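Local coordinates for protein gluconokinase (Sinorhizobium meliloti, PDB 3T61) that probably phosphorylates D-gluconate with ATP, giving 6-phospho-D-gluconate and ADP, at residues 29-34 with 115-120; 36-41 with 171-176; 58-61 with 66-69; 71-76 with 101-106; 77-82 with 91-96. All blocks are in the same frame, centred on the assembly; numbering follows the deposited sequence.

Contact 1 holds part of the phosphate-binding loop, and contact 5 touches it. In contact 1, Gly30, Lys31 and Ser32 bind the phosphate, and Lys31 CE comes within 3.5 Å of Ser94 N, just past the strand used by contact 5. Contact 2 continues along helix 31-42 and meets contact 1 where Val115 CG1 lies 3.8 Å from Ala173 CB. Contacts 4 and 5 share helix 69-83, their centres about 6 Å apart. Contact 3 sits at the N-terminal end of that helix and joins contact 4 through a salt bridge of 2.8 Å between Lys60 NZ and Asp71 OD2. Its centre is about 20 Å from that of contact 1 and about 29 Å from that of contact 2.

Contact 1 (29-34 with 115-120); sequences SGKSSV and VFLHGS. With PO4 (phosphate ion), chain C.
Val34 and Leu117 meet end to end, Val34 CG2 stopping 3.7 Å from Leu117 CD1. The same leucine methyl pushes on under the start of the helix and comes to 3.5 Å from Lys31 N, beside the peptide that joins Gly30 to Lys31. Leu117 CG stands anti to its own carbonyl carbon (chi1 -59°), which sends the branch off the strand and into this first turn. Ser29 meets the leucine nearer its root, CB to CB at 4.1 Å, while its hydroxyl is bonded to the carbonyl of Val26.

On the far side of the loop the polar groups face a phosphate ion. Gly30 N, Lys31 N and Ser32 N all donate to it, each to a different oxygen, and the Lys31 chain, bent at its last two torsions, curls back so that NZ meets PO4 O2 at 2.6 Å. That oxygen thus takes both the amide and the ammonium of Lys31, and Gly25 O shares the ammonium. The arrangement fits a Walker A P-loop, with the ion probably where a nucleotide phosphate would bind.

Around it, strand 113-118 runs beside strand 21-24 in the parallel sheet, Val23 touches both Lys31 and Leu117, and Ile169 of helix 166-187 packs against both Val34 and Leu117.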
# COMPACT_ATOMS: atom_id res chain seq x y z
N SER A 29 -12.86 -7.27 -3.60
CA SER A 29 -14.13 -7.91 -3.28
C SER A 29 -15.07 -6.99 -2.51
O SER A 29 -16.27 -7.25 -2.43
CB SER A 29 -13.88 -9.19 -2.47
OG SER A 29 -13.17 -8.90 -1.28
N GLY A 30 -14.53 -5.91 -1.95
CA GLY A 30 -15.34 -4.95 -1.22
C GLY A 30 -15.29 -5.03 0.30
O GLY A 30 -16.22 -4.59 0.97
N LYS A 31 -14.21 -5.58 0.86
CA LYS A 31 -14.08 -5.70 2.31
C LYS A 31 -14.25 -4.39 3.05
O LYS A 31 -14.95 -4.33 4.07
CB LYS A 31 -12.74 -6.33 2.69
CG LYS A 31 -12.55 -7.76 2.22
CD LYS A 31 -11.17 -8.33 2.61
CE LYS A 31 -10.01 -7.54 2.01
NZ LYS A 31 -9.94 -7.71 0.54
N SER A 32 -13.60 -3.32 2.59
CA SER A 32 -13.74 -2.04 3.28
C SER A 32 -15.17 -1.48 3.25
O SER A 32 -15.65 -0.98 4.26
CB SER A 32 -12.75 -0.99 2.74
OG SER A 32 -12.94 -0.80 1.35
N SER A 33 -15.86 -1.54 2.10
CA SER A 33 -17.23 -1.02 2.06
C SER A 33 -18.16 -1.82 2.99
O SER A 33 -18.93 -1.25 3.76
CB SER A 33 -17.79 -1.07 0.63
OG SER A 33 -17.04 -0.25 -0.23
N VAL A 34 -18.05 -3.14 2.91
CA VAL A 34 -18.87 -4.01 3.73
C VAL A 34 -18.47 -3.90 5.19
O VAL A 34 -19.32 -3.82 6.08
CB VAL A 34 -18.73 -5.48 3.29
CG1 VAL A 34 -19.53 -6.38 4.22
CG2 VAL A 34 -19.18 -5.65 1.84
N VAL A 115 -16.43 -12.79 7.80
CA VAL A 115 -17.43 -12.56 6.75
C VAL A 115 -16.61 -12.71 5.44
O VAL A 115 -15.74 -11.90 5.14
CB VAL A 115 -18.05 -11.14 6.88
CG1 VAL A 115 -18.89 -10.81 5.65
CG2 VAL A 115 -18.94 -11.07 8.13
N PHE A 116 -16.88 -13.79 4.71
CA PHE A 116 -16.19 -14.11 3.46
C PHE A 116 -16.92 -13.60 2.21
O PHE A 116 -17.94 -14.15 1.81
CB PHE A 116 -15.98 -15.63 3.37
CG PHE A 116 -15.40 -16.12 2.05
CD1 PHE A 116 -14.35 -15.43 1.44
CD2 PHE A 116 -15.90 -17.28 1.44
CE1 PHE A 116 -13.79 -15.89 0.24
CE2 PHE A 116 -15.34 -17.75 0.24
CZ PHE A 116 -14.29 -17.06 -0.36
N LEU A 117 -16.39 -12.53 1.62
CA LEU A 117 -16.97 -11.95 0.41
C LEU A 117 -16.34 -12.70 -0.75
O LEU A 117 -15.13 -12.76 -0.85
CB LEU A 117 -16.62 -10.46 0.31
CG LEU A 117 -17.08 -9.58 1.46
CD1 LEU A 117 -16.57 -8.17 1.23
CD2 LEU A 117 -18.62 -9.62 1.61
N HIS A 118 -17.17 -13.26 -1.63
CA HIS A 118 -16.65 -14.04 -2.74
C HIS A 118 -17.44 -13.94 -4.06
O HIS A 118 -18.64 -13.65 -4.09
CB HIS A 118 -16.58 -15.51 -2.31
CG HIS A 118 -17.93 -16.12 -2.09
ND1 HIS A 118 -18.56 -16.88 -3.05
CD2 HIS A 118 -18.80 -16.01 -1.06
CE1 HIS A 118 -19.76 -17.22 -2.62
NE2 HIS A 118 -19.94 -16.69 -1.42
N GLY A 119 -16.72 -14.19 -5.14
CA GLY A 119 -17.30 -14.15 -6.47
C GLY A 119 -16.27 -14.72 -7.41
O GLY A 119 -15.11 -14.90 -7.01
N SER A 120 -16.67 -15.00 -8.64
CA SER A 120 -15.75 -15.55 -9.64
C SER A 120 -14.88 -14.42 -10.15
O SER A 120 -15.20 -13.25 -9.96
CB SER A 120 -16.53 -16.14 -10.81
OG SER A 120 -17.26 -15.12 -11.47
P PO4 C . -11.30 -4.43 -1.11
O1 PO4 C . -11.57 -3.29 0.06
O2 PO4 C . -11.54 -5.94 -0.57
O3 PO4 C . -12.37 -4.14 -2.22
O4 PO4 C . -9.80 -4.42 -1.69

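Contact 2 (36-41 with 171-176); sequences EAIAEA and REALAG
Ile38 and Leu174 bury the most surface here, and they run past one another head to tail. The end of the isoleucine does the work: Ile38 CD1 lies 3.5 Å from Leu174 CD2 and 3.6 Å from Ala173 CB, filling the angle between two consecutive residues of the facing helix. The CB of Ile38 does not point straight at that helix. Its CG1 stands anti to the carbonyl carbon (chi1 -64°), and the further turn at chi2 (-78°) carries the terminal methyl across. The other branch, Ile38 CG2, stays at the flank of the leucine, 4.0 Å from Leu174 CD2.

Leu174 divides its two methyls between Ile38 and Ala41. While CD2 is occupied by Ile38, CD1 reaches one turn further along and meets Ala41 CB at 3.7 Å. This second touch is near the surface, whereas Ile38 and Ala173 are buried, so the contact grades from core to exterior. The methyls of Ala41 and Ala173 meet the branched side chains directly, and all the touches are between apolar carbons.

The short helical segments pass 10.2 Å apart at a crossing angle of -54°. Helix 31-42, which follows the P-loop, and the C-terminal helix 166-187 thus pack side by side over one face of the parallel sheet, as expected of the three-layer alpha/beta/alpha fold of P-loop kinases.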
# COMPACT_ATOMS: atom_id res chain seq x y z
N GLU A 36 -17.13 -1.39 6.74
CA GLU A 36 -17.56 -0.14 7.34
C GLU A 36 -19.05 -0.17 7.66
O GLU A 36 -19.46 0.27 8.73
CB GLU A 36 -17.20 1.03 6.41
CG GLU A 36 -15.69 1.14 6.22
CD GLU A 36 -15.27 2.20 5.22
OE1 GLU A 36 -15.77 2.18 4.08
OE2 GLU A 36 -14.43 3.05 5.59
N ALA A 37 -19.85 -0.70 6.74
CA ALA A 37 -21.30 -0.79 6.97
C ALA A 37 -21.59 -1.68 8.18
O ALA A 37 -22.37 -1.31 9.05
CB ALA A 37 -22.01 -1.32 5.71
N ILE A 38 -20.95 -2.86 8.25
CA ILE A 38 -21.13 -3.77 9.37
C ILE A 38 -20.78 -3.05 10.68
O ILE A 38 -21.55 -3.08 11.65
CB ILE A 38 -20.18 -5.01 9.28
CG1 ILE A 38 -20.49 -5.86 8.05
CG2 ILE A 38 -20.28 -5.83 10.57
CD1 ILE A 38 -21.70 -6.75 8.19
N ALA A 39 -19.61 -2.42 10.71
CA ALA A 39 -19.13 -1.69 11.88
C ALA A 39 -20.12 -0.62 12.33
O ALA A 39 -20.43 -0.51 13.52
CB ALA A 39 -17.79 -1.06 11.59
N GLU A 40 -20.61 0.17 11.39
CA GLU A 40 -21.54 1.21 11.74
C GLU A 40 -22.82 0.60 12.33
O GLU A 40 -23.33 1.08 13.34
CB GLU A 40 -21.87 2.06 10.53
CG GLU A 40 -22.73 3.25 10.85
CD GLU A 40 -22.83 4.23 9.71
OE1 GLU A 40 -23.24 3.82 8.60
OE2 GLU A 40 -22.50 5.41 9.92
N ALA A 41 -23.32 -0.45 11.70
CA ALA A 41 -24.54 -1.10 12.17
C ALA A 41 -24.38 -1.68 13.58
O ALA A 41 -25.33 -1.66 14.36
CB ALA A 41 -24.96 -2.20 11.19
N ARG A 171 -26.83 -6.65 4.55
CA ARG A 171 -27.96 -7.21 5.28
C ARG A 171 -27.73 -8.70 5.50
O ARG A 171 -27.99 -9.21 6.59
CB ARG A 171 -29.27 -7.00 4.51
CG ARG A 171 -30.49 -7.62 5.18
CD ARG A 171 -31.73 -7.54 4.28
NE ARG A 171 -31.49 -8.16 2.98
CZ ARG A 171 -31.44 -9.48 2.77
NH1 ARG A 171 -31.61 -10.32 3.78
NH2 ARG A 171 -31.18 -9.94 1.55
N GLU A 172 -27.24 -9.39 4.48
CA GLU A 172 -26.98 -10.82 4.60
C GLU A 172 -25.82 -11.14 5.54
O GLU A 172 -25.87 -12.12 6.29
CB GLU A 172 -26.72 -11.43 3.21
CG GLU A 172 -27.97 -11.46 2.33
CD GLU A 172 -27.65 -11.62 0.86
OE1 GLU A 172 -26.79 -12.46 0.53
OE2 GLU A 172 -28.26 -10.90 0.04
N ALA A 173 -24.77 -10.33 5.50
CA ALA A 173 -23.61 -10.56 6.37
C ALA A 173 -24.06 -10.41 7.83
O ALA A 173 -23.70 -11.21 8.69
CB ALA A 173 -22.50 -9.57 6.05
N LEU A 174 -24.87 -9.39 8.09
CA LEU A 174 -25.38 -9.12 9.42
C LEU A 174 -26.32 -10.22 9.90
O LEU A 174 -26.30 -10.59 11.08
CB LEU A 174 -26.07 -7.75 9.45
CG LEU A 174 -25.13 -6.54 9.36
CD1 LEU A 174 -25.93 -5.23 9.27
CD2 LEU A 174 -24.23 -6.52 10.60
N ALA A 175 -27.12 -10.76 8.99
CA ALA A 175 -28.04 -11.83 9.36
C ALA A 175 -27.21 -13.06 9.71
O ALA A 175 -27.52 -13.77 10.66
CB ALA A 175 -29.01 -12.14 8.20
N GLY A 176 -26.16 -13.31 8.93
CA GLY A 176 -25.31 -14.45 9.21
C GLY A 176 -24.63 -14.28 10.57
O GLY A 176 -24.47 -15.24 11.34

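Contact 3 (58-61 with 66-69); sequences IRKM and PLTD
The flat peptide between Pro66 and Leu67 turns one face toward Lys60, whose aliphatic chain lies above that face and beyond its carbonyl, with Lys60 CD 4.1 Å from Pro66 O. Leu67 rises on the same side. At the outer end of the carbonyl, tilted slightly to the other side of the peptide plane, a water donates to Pro66 O at 2.7 Å and accepts from Lys60 NZ. The lysine chain runs straight from CG on and passes slantwise over the leucine, so that one methyl, Leu67 CD2, is 3.8 Å from both Lys60 CB and Lys60 CD. The other, CD1, turns to Met61, present as selenomethionine, and comes within 4.3 Å of its CG.

Helices 55-63 and 69-83, which this turn connects, lie between the second and third strands along the chain, the part that in related P-loop kinases usually carries the acceptor-substrate site. Thr68 is the N-cap of the second helix: its hydroxyl caps a backbone N of the first turn, while Asp71 OD2 accepts from Thr68 N, in the manner of a capping box. The carboxylate of Asp71 also forms a salt bridge with Lys60 NZ. It therefore ties the first helix to the start of the second, and the positive charge is held by aspartate and water together.

Thr68 CG2 meets the lysine crosswise at its end, 4.1 Å from NZ. Arg59 forms a salt bridge to Glu48 of the second subunit, while Met61, leaving the helix on another side, packs on Ser62 of that subunit.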
# COMPACT_ATOMS: atom_id res chain seq x y z
N ILE A 58 3.87 -2.34 1.25
CA ILE A 58 3.25 -1.30 0.45
C ILE A 58 4.02 -1.03 -0.86
O ILE A 58 3.41 -0.78 -1.91
CB ILE A 58 3.15 0.01 1.26
CG1 ILE A 58 2.33 -0.26 2.53
CG2 ILE A 58 2.48 1.10 0.44
CD1 ILE A 58 2.23 0.91 3.48
N ARG A 59 5.34 -1.10 -0.79
CA ARG A 59 6.16 -0.89 -1.97
C ARG A 59 5.85 -1.98 -3.00
O ARG A 59 5.64 -1.69 -4.18
CB ARG A 59 7.65 -0.93 -1.60
CG ARG A 59 8.61 -0.46 -2.70
CD ARG A 59 10.02 -0.94 -2.38
NE ARG A 59 10.36 -0.64 -1.00
CZ ARG A 59 10.94 -1.49 -0.16
NH1 ARG A 59 11.25 -2.71 -0.56
NH2 ARG A 59 11.20 -1.12 1.09
N LYS A 60 5.81 -3.24 -2.56
CA LYS A 60 5.50 -4.33 -3.48
C LYS A 60 4.11 -4.18 -4.09
O LYS A 60 3.93 -4.38 -5.28
CB LYS A 60 5.58 -5.68 -2.77
CG LYS A 60 6.98 -6.19 -2.53
CD LYS A 60 6.91 -7.66 -2.14
CE LYS A 60 8.29 -8.27 -1.98
NZ LYS A 60 8.19 -9.74 -1.73
N MSE A 61 3.13 -3.83 -3.26
CA MSE A 61 1.77 -3.66 -3.74
C MSE A 61 1.72 -2.50 -4.73
O MSE A 61 1.02 -2.55 -5.74
CB MSE A 61 0.83 -3.40 -2.56
CG MSE A 61 0.90 -4.46 -1.47
SE MSE A 61 -0.24 -4.04 0.06
CE MSE A 61 -1.79 -5.17 -0.40
N PRO A 66 3.08 -9.53 -6.19
CA PRO A 66 2.43 -10.28 -5.10
C PRO A 66 3.29 -10.41 -3.83
O PRO A 66 4.51 -10.45 -3.90
CB PRO A 66 2.17 -11.64 -5.74
CG PRO A 66 3.34 -11.78 -6.69
CD PRO A 66 3.35 -10.41 -7.33
N LEU A 67 2.62 -10.47 -2.68
CA LEU A 67 3.30 -10.63 -1.40
C LEU A 67 3.50 -12.11 -1.08
O LEU A 67 2.73 -12.95 -1.54
CB LEU A 67 2.47 -9.99 -0.28
CG LEU A 67 2.23 -8.48 -0.35
CD1 LEU A 67 1.38 -8.05 0.83
CD2 LEU A 67 3.57 -7.77 -0.35
N THR A 68 4.54 -12.41 -0.32
CA THR A 68 4.85 -13.79 0.08
C THR A 68 4.30 -14.03 1.49
O THR A 68 3.79 -13.11 2.11
CB THR A 68 6.36 -14.03 0.16
OG1 THR A 68 6.90 -13.21 1.21
CG2 THR A 68 7.04 -13.67 -1.16
N ASP A 69 4.39 -15.27 1.97
CA ASP A 69 3.94 -15.59 3.32
C ASP A 69 4.75 -14.77 4.33
O ASP A 69 4.19 -14.19 5.26
CB ASP A 69 4.15 -17.07 3.65
CG ASP A 69 3.07 -17.95 3.09
OD1 ASP A 69 1.89 -17.72 3.41
OD2 ASP A 69 3.41 -18.88 2.32
O HOH W 1 7.05 -11.40 -4.05

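Contact 4 (71-76 with 101-106); sequences DRWPWL and RDKLRE
Trp73 lays the far corner of its six-membered ring against the base of the Lys103 chain, CZ3 being 3.6 Å from Lys103 CG and 3.9 Å from Lys103 CB. The two side chains cross at about a right angle. Lys103 CB lies at the indole edge, in its plane, whereas CG arrives obliquely. A first torsion of -109°, well off the staggered position, and a bend at chi2 swing the rest of the lysine away from the ring. Its ammonium ends 3.0 Å from Glu106 OE1 in a salt bridge within its own helix.

One face of the indole is covered by Leu76 CD1, set toward the rim, and Tyr100 packs with the indole edge-to-face. Deeper in, Leu104 CD2 reaches across to the backbone of the other helix and touches Leu76 O at 3.6 Å. Helix 69-83 is kinked at Pro74, between Trp73 and Leu76. It lies beside helix 98-106 in the layer next to the sheet, and Arg72 NH1 bonds across to Tyr100 OH.

The indole therefore meets only the methylenes of Lys103, not its charge, and the touches between Trp73, Leu76, Lys103 and Leu104 are van der Waals in kind.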
# COMPACT_ATOMS: atom_id res chain seq x y z
N ASP A 71 6.18 -11.91 3.94
CA ASP A 71 5.74 -10.51 3.92
C ASP A 71 4.49 -10.29 4.76
O ASP A 71 4.38 -9.29 5.47
CB ASP A 71 5.42 -10.03 2.51
CG ASP A 71 6.63 -9.93 1.60
OD1 ASP A 71 7.74 -9.69 2.10
OD2 ASP A 71 6.44 -10.07 0.37
N ARG A 72 3.55 -11.23 4.67
CA ARG A 72 2.28 -11.12 5.38
C ARG A 72 2.27 -11.29 6.90
O ARG A 72 1.56 -10.57 7.59
CB ARG A 72 1.25 -12.09 4.77
CG ARG A 72 1.00 -11.85 3.29
CD ARG A 72 -0.40 -12.24 2.88
NE ARG A 72 -0.58 -12.13 1.44
CZ ARG A 72 -0.18 -13.05 0.57
NH1 ARG A 72 0.40 -14.17 0.99
NH2 ARG A 72 -0.37 -12.86 -0.73
N TRP A 73 3.06 -12.23 7.40
CA TRP A 73 3.09 -12.48 8.84
C TRP A 73 3.22 -11.27 9.77
O TRP A 73 2.47 -11.15 10.73
CB TRP A 73 4.15 -13.53 9.16
CG TRP A 73 3.62 -14.88 8.89
CD1 TRP A 73 4.10 -15.79 7.99
CD2 TRP A 73 2.43 -15.45 9.44
NE1 TRP A 73 3.28 -16.89 7.95
CE2 TRP A 73 2.25 -16.71 8.84
CE3 TRP A 73 1.50 -15.02 10.40
CZ2 TRP A 73 1.17 -17.54 9.15
CZ3 TRP A 73 0.43 -15.84 10.71
CH2 TRP A 73 0.28 -17.09 10.09
N PRO A 74 4.15 -10.35 9.49
CA PRO A 74 4.18 -9.23 10.44
C PRO A 74 2.92 -8.37 10.35
O PRO A 74 2.51 -7.73 11.33
CB PRO A 74 5.47 -8.48 10.07
CG PRO A 74 5.78 -8.91 8.66
CD PRO A 74 5.36 -10.37 8.65
N TRP A 75 2.29 -8.36 9.18
CA TRP A 75 1.07 -7.61 8.95
C TRP A 75 -0.06 -8.29 9.73
O TRP A 75 -0.85 -7.65 10.42
CB TRP A 75 0.76 -7.61 7.46
CG TRP A 75 -0.62 -7.15 7.08
CD1 TRP A 75 -1.18 -5.93 7.31
CD2 TRP A 75 -1.59 -7.90 6.32
NE1 TRP A 75 -2.42 -5.85 6.73
CE2 TRP A 75 -2.69 -7.04 6.10
CE3 TRP A 75 -1.60 -9.18 5.77
CZ2 TRP A 75 -3.83 -7.46 5.38
CZ3 TRP A 75 -2.74 -9.59 5.05
CH2 TRP A 75 -3.82 -8.72 4.85
N LEU A 76 -0.12 -9.61 9.59
CA LEU A 76 -1.14 -10.41 10.26
C LEU A 76 -0.98 -10.27 11.78
O LEU A 76 -1.97 -10.26 12.52
CB LEU A 76 -1.01 -11.88 9.82
CG LEU A 76 -1.44 -12.13 8.36
CD1 LEU A 76 -1.04 -13.53 7.92
CD2 LEU A 76 -2.96 -11.92 8.24
N ARG A 101 -5.94 -17.33 9.12
CA ARG A 101 -7.17 -17.27 9.92
C ARG A 101 -7.04 -18.00 11.26
O ARG A 101 -7.52 -17.51 12.28
CB ARG A 101 -8.36 -17.84 9.11
CG ARG A 101 -8.60 -17.11 7.78
CD ARG A 101 -9.87 -17.58 7.07
NE ARG A 101 -9.79 -18.94 6.53
CZ ARG A 101 -9.28 -19.26 5.34
NH1 ARG A 101 -8.78 -18.32 4.55
NH2 ARG A 101 -9.30 -20.52 4.94
N ASP A 102 -6.41 -19.17 11.27
CA ASP A 102 -6.23 -19.90 12.53
C ASP A 102 -5.43 -19.06 13.53
O ASP A 102 -5.74 -19.05 14.72
CB ASP A 102 -5.55 -21.25 12.31
CG ASP A 102 -6.45 -22.24 11.59
OD1 ASP A 102 -7.69 -22.09 11.71
OD2 ASP A 102 -5.94 -23.17 10.93
N LYS A 103 -4.41 -18.35 13.05
CA LYS A 103 -3.60 -17.50 13.92
C LYS A 103 -4.44 -16.36 14.47
O LYS A 103 -4.44 -16.11 15.67
CB LYS A 103 -2.40 -16.91 13.17
CG LYS A 103 -1.08 -17.51 13.58
CD LYS A 103 -0.83 -17.34 15.08
CE LYS A 103 0.42 -18.09 15.49
NZ LYS A 103 0.71 -18.00 16.95
N LEU A 104 -5.15 -15.68 13.58
CA LEU A 104 -6.01 -14.57 13.99
C LEU A 104 -7.01 -15.01 15.07
O LEU A 104 -7.33 -14.24 15.99
CB LEU A 104 -6.74 -14.00 12.77
CG LEU A 104 -5.87 -13.27 11.73
CD1 LEU A 104 -6.77 -12.65 10.68
CD2 LEU A 104 -5.04 -12.17 12.42
N ARG A 105 -7.52 -16.23 14.96
CA ARG A 105 -8.47 -16.77 15.94
C ARG A 105 -7.82 -16.91 17.31
O ARG A 105 -8.48 -16.70 18.33
CB ARG A 105 -9.00 -18.14 15.49
CG ARG A 105 -10.15 -18.09 14.51
CD ARG A 105 -10.37 -19.44 13.85
NE ARG A 105 -11.24 -19.30 12.68
CZ ARG A 105 -11.01 -19.86 11.50
NH1 ARG A 105 -9.93 -20.61 11.31
NH2 ARG A 105 -11.85 -19.65 10.51
N GLU A 106 -6.53 -17.25 17.35
CA GLU A 106 -5.82 -17.39 18.62
C GLU A 106 -5.74 -16.06 19.37
O GLU A 106 -5.48 -16.05 20.56
CB GLU A 106 -4.40 -17.92 18.40
CG GLU A 106 -4.34 -19.21 17.63
CD GLU A 106 -2.96 -19.85 17.66
OE1 GLU A 106 -1.96 -19.11 17.65
OE2 GLU A 106 -2.89 -21.10 17.67

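Contact 5 (77-82 with 91-96); sequences AAIGER and VSCSAL
Ile79 points its CB at the strand, and its two branches divide between Val91 and Cys93. From CB, the short branch CG2 lies in the gap between those two residues, 4.3 Å from Val91 CG1. The longer branch starts with CG1, anti to the carbonyl carbon (chi1 -65°), and this methylene passes Cys93 SG at 4.2 Å. The chain then turns once more, and the tip, CD1, meets Val91 CG1 at 4.1 Å, the two chains running at a slant to each other.

Val91 and Cys93 stand two residues apart, so both direct their CB toward the helix, while Ser92 between them faces the other way and bonds through OG to Gly49 N. Val91 offers a single methyl, CG1, to both branches of the isoleucine. Cys93 holds its sulfur anti to the backbone N (chi1 174°), out from the chain and into the same layer, where Trp75 CH2 comes to 3.6 Å from SG.

Helix 69-83 thus packs on the parallel sheet at strand 90-92, with Leu52 adding to the packing round Ile79. Just past the strand, Ser94 pairs by backbone with Gly25, at the beginning of the putative P-loop.

All three touching residues are buried, and the thiol behaves here as one more apolar surface. With no polar bond between the segments, the join rests on dispersion and on the exclusion of water.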
# COMPACT_ATOMS: atom_id res chain seq x y z
N ALA A 77 0.27 -10.14 12.24
CA ALA A 77 0.52 -9.97 13.67
C ALA A 77 -0.12 -8.67 14.10
O ALA A 77 -0.79 -8.60 15.13
CB ALA A 77 2.02 -9.95 13.96
N ALA A 78 0.08 -7.61 13.32
CA ALA A 78 -0.51 -6.33 13.69
C ALA A 78 -2.04 -6.44 13.65
O ALA A 78 -2.73 -5.80 14.46
CB ALA A 78 -0.01 -5.22 12.76
N ILE A 79 -2.57 -7.23 12.71
CA ILE A 79 -4.02 -7.41 12.62
C ILE A 79 -4.48 -8.14 13.90
O ILE A 79 -5.44 -7.74 14.55
CB ILE A 79 -4.44 -8.31 11.40
CG1 ILE A 79 -4.08 -7.63 10.08
CG2 ILE A 79 -5.92 -8.59 11.46
CD1 ILE A 79 -4.83 -6.34 9.81
N GLY A 80 -3.77 -9.21 14.22
CA GLY A 80 -4.08 -9.98 15.41
C GLY A 80 -4.12 -9.13 16.67
O GLY A 80 -5.02 -9.29 17.49
N GLU A 81 -3.15 -8.23 16.82
CA GLU A 81 -3.12 -7.37 18.02
C GLU A 81 -4.36 -6.48 18.13
O GLU A 81 -4.83 -6.24 19.24
CB GLU A 81 -1.85 -6.51 18.03
CG GLU A 81 -0.52 -7.27 18.15
CD GLU A 81 -0.33 -7.97 19.50
OE1 GLU A 81 -1.03 -7.62 20.47
OE2 GLU A 81 0.53 -8.87 19.59
N ARG A 82 -4.87 -5.98 17.01
CA ARG A 82 -6.06 -5.13 17.04
C ARG A 82 -7.30 -5.95 17.42
O ARG A 82 -8.19 -5.47 18.12
CB ARG A 82 -6.30 -4.48 15.67
CG ARG A 82 -5.15 -3.64 15.14
CD ARG A 82 -4.92 -2.40 15.98
NE ARG A 82 -3.91 -1.53 15.38
CZ ARG A 82 -2.63 -1.86 15.19
NH1 ARG A 82 -2.17 -3.06 15.56
NH2 ARG A 82 -1.80 -0.99 14.61
N VAL A 91 -12.50 -5.56 11.32
CA VAL A 91 -11.30 -5.32 10.52
C VAL A 91 -11.34 -5.96 9.15
O VAL A 91 -11.66 -7.14 9.02
CB VAL A 91 -10.02 -5.85 11.22
CG1 VAL A 91 -8.80 -5.57 10.36
CG2 VAL A 91 -9.86 -5.22 12.60
N SER A 92 -10.99 -5.18 8.13
CA SER A 92 -10.92 -5.70 6.78
C SER A 92 -9.52 -6.33 6.62
O SER A 92 -8.50 -5.71 6.89
CB SER A 92 -11.13 -4.58 5.75
OG SER A 92 -10.17 -3.54 5.88
N CYS A 93 -9.50 -7.58 6.19
CA CYS A 93 -8.27 -8.31 6.00
C CYS A 93 -8.53 -9.49 5.08
O CYS A 93 -9.33 -10.36 5.41
CB CYS A 93 -7.75 -8.79 7.37
SG CYS A 93 -6.31 -9.84 7.26
N SER A 94 -7.85 -9.52 3.94
CA SER A 94 -8.03 -10.59 2.96
C SER A 94 -8.01 -11.99 3.58
O SER A 94 -8.81 -12.85 3.18
CB SER A 94 -6.96 -10.48 1.86
OG SER A 94 -5.68 -10.28 2.40
N ALA A 95 -7.10 -12.23 4.53
CA ALA A 95 -7.00 -13.51 5.25
C ALA A 95 -7.17 -14.73 4.36
O ALA A 95 -7.92 -15.66 4.68
CB ALA A 95 -8.05 -13.54 6.36
N LEU A 96 -6.43 -14.73 3.25
CA LEU A 96 -6.51 -15.78 2.26
C LEU A 96 -6.25 -17.22 2.65
O LEU A 96 -6.99 -18.11 2.25
CB LEU A 96 -5.64 -15.39 1.06
CG LEU A 96 -6.00 -14.05 0.40
CD1 LEU A 96 -5.24 -13.93 -0.90
CD2 LEU A 96 -7.50 -13.97 0.12